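Local coordinates for 1-carboxybiuret hydrolase subunit AtzE (PDB 6C62), which hydrolyses 1-carboxybiuret to urea-1,3-dicarboxylate and ammonia, a step in bacterial breakdown of the herbicide atrazine, at residues A[261-266]-A[292-297]; A[355-360]-A[405-410]. All blocks are in the same frame, centred on the assembly; numbering follows the deposited sequence.

Contact 1: residues A[261-266]-A[292-297]; sequences GGWFRD and PDAEIG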
# COMPACT_ATOMS: atom_id res chain seq x y z
N GLY A 261 17.60 -7.72 23.64
CA GLY A 261 18.64 -8.69 23.50
C GLY A 261 18.68 -9.24 22.10
O GLY A 261 18.18 -8.59 21.15
N GLY A 262 19.21 -10.45 21.98
CA GLY A 262 19.34 -11.18 20.72
C GLY A 262 20.03 -10.36 19.63
O GLY A 262 21.19 -10.01 19.81
N TRP A 263 19.31 -10.05 18.55
CA TRP A 263 19.85 -9.26 17.43
C TRP A 263 20.56 -7.99 17.91
O TRP A 263 21.63 -7.64 17.41
CB TRP A 263 18.69 -8.84 16.50
CG TRP A 263 19.06 -7.90 15.41
CD1 TRP A 263 18.91 -6.55 15.42
CD2 TRP A 263 19.63 -8.24 14.15
NE1 TRP A 263 19.37 -6.02 14.23
CE2 TRP A 263 19.82 -7.03 13.45
CE3 TRP A 263 20.01 -9.42 13.56
CZ2 TRP A 263 20.38 -7.00 12.16
CZ3 TRP A 263 20.55 -9.39 12.28
CH2 TRP A 263 20.76 -8.19 11.61
N PHE A 264 19.97 -7.33 18.89
CA PHE A 264 20.46 -6.06 19.39
C PHE A 264 21.67 -6.17 20.35
O PHE A 264 22.31 -5.13 20.68
CB PHE A 264 19.33 -5.29 20.03
CG PHE A 264 18.26 -4.90 19.07
CD1 PHE A 264 18.37 -3.71 18.34
CD2 PHE A 264 17.17 -5.73 18.83
CE1 PHE A 264 17.38 -3.36 17.44
CE2 PHE A 264 16.18 -5.38 17.92
CZ PHE A 264 16.30 -4.19 17.24
N ARG A 265 21.99 -7.39 20.77
CA ARG A 265 23.26 -7.68 21.45
C ARG A 265 24.32 -8.25 20.52
O ARG A 265 25.51 -7.82 20.54
CB ARG A 265 23.01 -8.63 22.60
CG ARG A 265 24.25 -8.77 23.47
CD ARG A 265 23.91 -9.42 24.79
NE ARG A 265 25.12 -9.74 25.56
CZ ARG A 265 25.84 -8.85 26.25
NH1 ARG A 265 25.52 -7.53 26.28
NH2 ARG A 265 26.89 -9.27 26.94
N ASP A 266 23.90 -9.23 19.71
CA ASP A 266 24.77 -9.88 18.73
C ASP A 266 25.40 -8.90 17.72
O ASP A 266 26.51 -9.15 17.24
CB ASP A 266 23.98 -10.86 17.86
CG ASP A 266 23.38 -12.06 18.65
OD1 ASP A 266 23.70 -12.25 19.85
OD2 ASP A 266 22.49 -12.74 18.03
N PRO A 292 10.41 -8.93 18.35
CA PRO A 292 9.98 -9.98 17.40
C PRO A 292 10.65 -9.90 15.98
O PRO A 292 10.65 -8.83 15.35
CB PRO A 292 8.47 -9.73 17.32
CG PRO A 292 8.37 -8.23 17.45
CD PRO A 292 9.32 -7.98 18.60
N ASP A 293 11.19 -11.00 15.52
CA ASP A 293 11.65 -11.16 14.15
C ASP A 293 12.57 -10.02 13.69
O ASP A 293 12.42 -9.51 12.58
CB ASP A 293 10.44 -11.19 13.18
CG ASP A 293 9.52 -12.39 13.40
OD1 ASP A 293 10.00 -13.44 13.88
OD2 ASP A 293 8.31 -12.28 13.07
N ALA A 294 13.54 -9.65 14.50
CA ALA A 294 14.29 -8.38 14.22
C ALA A 294 15.10 -8.49 12.93
O ALA A 294 15.09 -7.55 12.13
CB ALA A 294 15.20 -8.04 15.38
N GLU A 295 15.77 -9.61 12.74
CA GLU A 295 16.58 -9.79 11.57
C GLU A 295 15.70 -9.80 10.28
O GLU A 295 16.14 -9.32 9.23
CB GLU A 295 17.37 -11.09 11.63
CG GLU A 295 18.27 -11.29 10.43
CD GLU A 295 19.21 -12.50 10.55
OE1 GLU A 295 18.91 -13.44 11.33
OE2 GLU A 295 20.25 -12.47 9.83
N ILE A 296 14.50 -10.33 10.37
CA ILE A 296 13.59 -10.41 9.21
C ILE A 296 12.98 -9.02 8.99
O ILE A 296 12.73 -8.63 7.85
CB ILE A 296 12.41 -11.41 9.43
CG1 ILE A 296 12.89 -12.77 9.92
CG2 ILE A 296 11.57 -11.56 8.17
CD1 ILE A 296 13.95 -13.40 9.14
N GLY A 297 12.73 -8.28 10.08
CA GLY A 297 12.29 -6.88 10.01
C GLY A 297 13.31 -6.05 9.22
O GLY A 297 12.93 -5.29 8.34
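W263 lies against the first turn of helix 294-312, its indole laid over E295 and its CB set on A294. The backbone of E295 comes up to one face of the ring: its CA stands 4.2 Å from the centroid of the W263 six-membered ring, 18° off the normal, a CH-pi contact displaced toward the rim. The E295 side chain then crosses the indole at about a right angle, and its CG comes to 3.5 Å from W263 CZ3. The extended chain keeps its carboxylate beside the same ring atom, with E295 CD 3.8 Å from W263 CZ3 and the carboxylate plane turned 38° from the indole. A294 gives the second foothold. Its single methyl reaches both aromatics, with CB 3.8 Å from W263 CB and also 3.8 Å from F264 CE2. No hydrogen bond joins the two segments.

With CG anti to the backbone N (chi1 173°), beside the carbonyl carbon, the six-membered ring of W263 meets E295. Next to it, W263 CD1 stands 3.7 Å above the centre of the F264 ring. Replacing W263 with an alanine would probably leave E295 CA and CG without their aromatic cover and F264 without the neighbour over its face. A hydrogen bond from W263 NE1 to L399 O holds the five-membered-ring end of the indole, and P403 touches both aromatic rings. Behind them, G262 at the N-cap starts the short helix 263-266; its O accepts from R265 N at 2.9 Å and from D266 N at 2.8 Å. An apolar side chain of another protein chain packs on E295. G261 bonds through its backbone with V289, so the contact lies beside the 257-260/288-289 end, within this chain, of the mixed sheet of the amidase fold.

Contact 2: residues A[355-360]-A[405-410]; sequences DKVNAL and SFAGCP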
# COMPACT_ATOMS: atom_id res chain seq x y z
N ASP A 355 1.68 -6.05 13.76
CA ASP A 355 0.89 -6.71 14.82
C ASP A 355 1.80 -7.16 15.99
O ASP A 355 1.44 -6.94 17.14
CB ASP A 355 0.06 -7.88 14.28
CG ASP A 355 -1.11 -7.46 13.39
OD1 ASP A 355 -1.56 -6.27 13.45
OD2 ASP A 355 -1.63 -8.33 12.59
N LYS A 356 2.96 -7.76 15.68
CA LYS A 356 3.85 -8.30 16.73
C LYS A 356 4.53 -7.20 17.53
O LYS A 356 4.71 -7.29 18.73
CB LYS A 356 4.91 -9.22 16.14
CG LYS A 356 4.36 -10.53 15.55
CD LYS A 356 5.50 -11.37 15.05
CE LYS A 356 5.02 -12.73 14.64
NZ LYS A 356 6.22 -13.60 14.51
N VAL A 357 4.95 -6.12 16.85
CA VAL A 357 5.53 -5.00 17.54
C VAL A 357 4.51 -4.27 18.44
O VAL A 357 4.84 -3.93 19.60
CB VAL A 357 6.28 -4.04 16.56
CG1 VAL A 357 6.74 -2.78 17.26
CG2 VAL A 357 7.48 -4.77 15.96
N ASN A 358 3.33 -3.97 17.93
CA ASN A 358 2.27 -3.37 18.78
C ASN A 358 1.92 -4.26 19.99
O ASN A 358 1.66 -3.75 21.08
CB ASN A 358 1.02 -3.01 17.95
CG ASN A 358 1.26 -1.79 17.05
OD1 ASN A 358 1.91 -0.83 17.45
ND2 ASN A 358 0.67 -1.79 15.86
N ALA A 359 1.95 -5.57 19.80
CA ALA A 359 1.70 -6.51 20.89
C ALA A 359 2.81 -6.49 21.93
O ALA A 359 2.53 -6.50 23.14
CB ALA A 359 1.44 -7.94 20.38
N LEU A 360 4.06 -6.42 21.49
CA LEU A 360 5.23 -6.30 22.36
C LEU A 360 5.08 -5.08 23.26
O LEU A 360 5.35 -5.17 24.47
CB LEU A 360 6.52 -6.09 21.56
CG LEU A 360 7.78 -5.93 22.46
CD1 LEU A 360 8.01 -7.18 23.24
CD2 LEU A 360 8.98 -5.71 21.59
N SER A 405 12.62 1.41 12.70
CA SER A 405 11.92 2.29 11.78
C SER A 405 10.92 1.56 10.86
O SER A 405 9.97 2.15 10.40
CB SER A 405 12.93 3.13 10.97
OG SER A 405 14.01 2.33 10.64
N PHE A 406 11.11 0.26 10.64
CA PHE A 406 10.23 -0.49 9.77
C PHE A 406 8.80 -0.63 10.37
O PHE A 406 7.80 -0.61 9.66
CB PHE A 406 10.83 -1.84 9.47
CG PHE A 406 10.12 -2.59 8.38
CD1 PHE A 406 9.91 -1.97 7.14
CD2 PHE A 406 9.64 -3.86 8.58
CE1 PHE A 406 9.20 -2.63 6.13
CE2 PHE A 406 8.92 -4.50 7.58
CZ PHE A 406 8.76 -3.92 6.35
N ALA A 407 8.77 -0.74 11.71
CA ALA A 407 7.55 -0.69 12.47
C ALA A 407 7.07 0.73 12.72
O ALA A 407 5.91 0.93 13.13
CB ALA A 407 7.71 -1.41 13.79
N GLY A 408 7.93 1.75 12.52
CA GLY A 408 7.49 3.15 12.63
C GLY A 408 7.42 3.65 14.06
O GLY A 408 6.76 4.66 14.29
N CYS A 409 8.09 2.96 15.01
CA CYS A 409 8.06 3.35 16.42
C CYS A 409 8.92 4.60 16.63
O CYS A 409 9.99 4.70 16.06
CB CYS A 409 8.66 2.23 17.28
SG CYS A 409 7.74 0.71 17.31
N PRO A 410 8.50 5.51 17.49
CA PRO A 410 9.35 6.66 17.75
C PRO A 410 10.60 6.32 18.57
O PRO A 410 10.58 5.38 19.37
CB PRO A 410 8.41 7.62 18.52
CG PRO A 410 7.49 6.71 19.25
CD PRO A 410 7.27 5.54 18.28
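V357, near the C-terminal end of helix 340-360, packs on A407 and C409, where helix 402-407 gives way to strand 411-416 of the large mixed sheet of the amidase fold. The contact is wholly apolar and buried, and V357 supplies all of one side. The A407 methyl sits against the fork of V357, A407 CB 3.9 Å from V357 CG1 and 4.0 Å from V357 CG2. W291 also touches V357.

Backbone bonding and polar partners shape the other side. G408 leaves the helix with positive phi (81°), a turn that glycine makes easily, and its N bonds weakly to S405 O at 3.0 Å. The chain thereby changes course between A407 and C409, yet both present their CB toward V357. F406 O accepts from R350 earlier on helix 340-360, C409 O accepts from K188, and P410 continues by backbone bonding with A432.

The sulfur contact depends on two torsions. V357 CG1 is anti to its own backbone N (chi1 173°), while C409 SG is turned beside its own backbone N (chi1 -65°). That brings the thiol alongside the valine branch, with C409 SG 3.6 Å from V357 CG1.

How the contacts relate
Contact 2 is the more buried: its three touching residues are all enclosed, and only small aliphatic groups and a thiol meet. Contact 1 is partly buried and aromatic, pairing an indole face with the CA and aliphatic stem of a glutamate. Segment 261-266 leans on helix 402-407 through P403, segment 292-297 on helix 340-360, and F406 in turn packs on helix 294-312. The centres of contact 1 and contact 2 are about 13 Å apart. A salt bridge ties them directly, D293 OD2 to K356 NZ at 2.9 Å, while P292 CB packs 3.8 Å from K356 CB. Charge and apolar packing together join the two contacts, though neither has a salt bridge across its own segments.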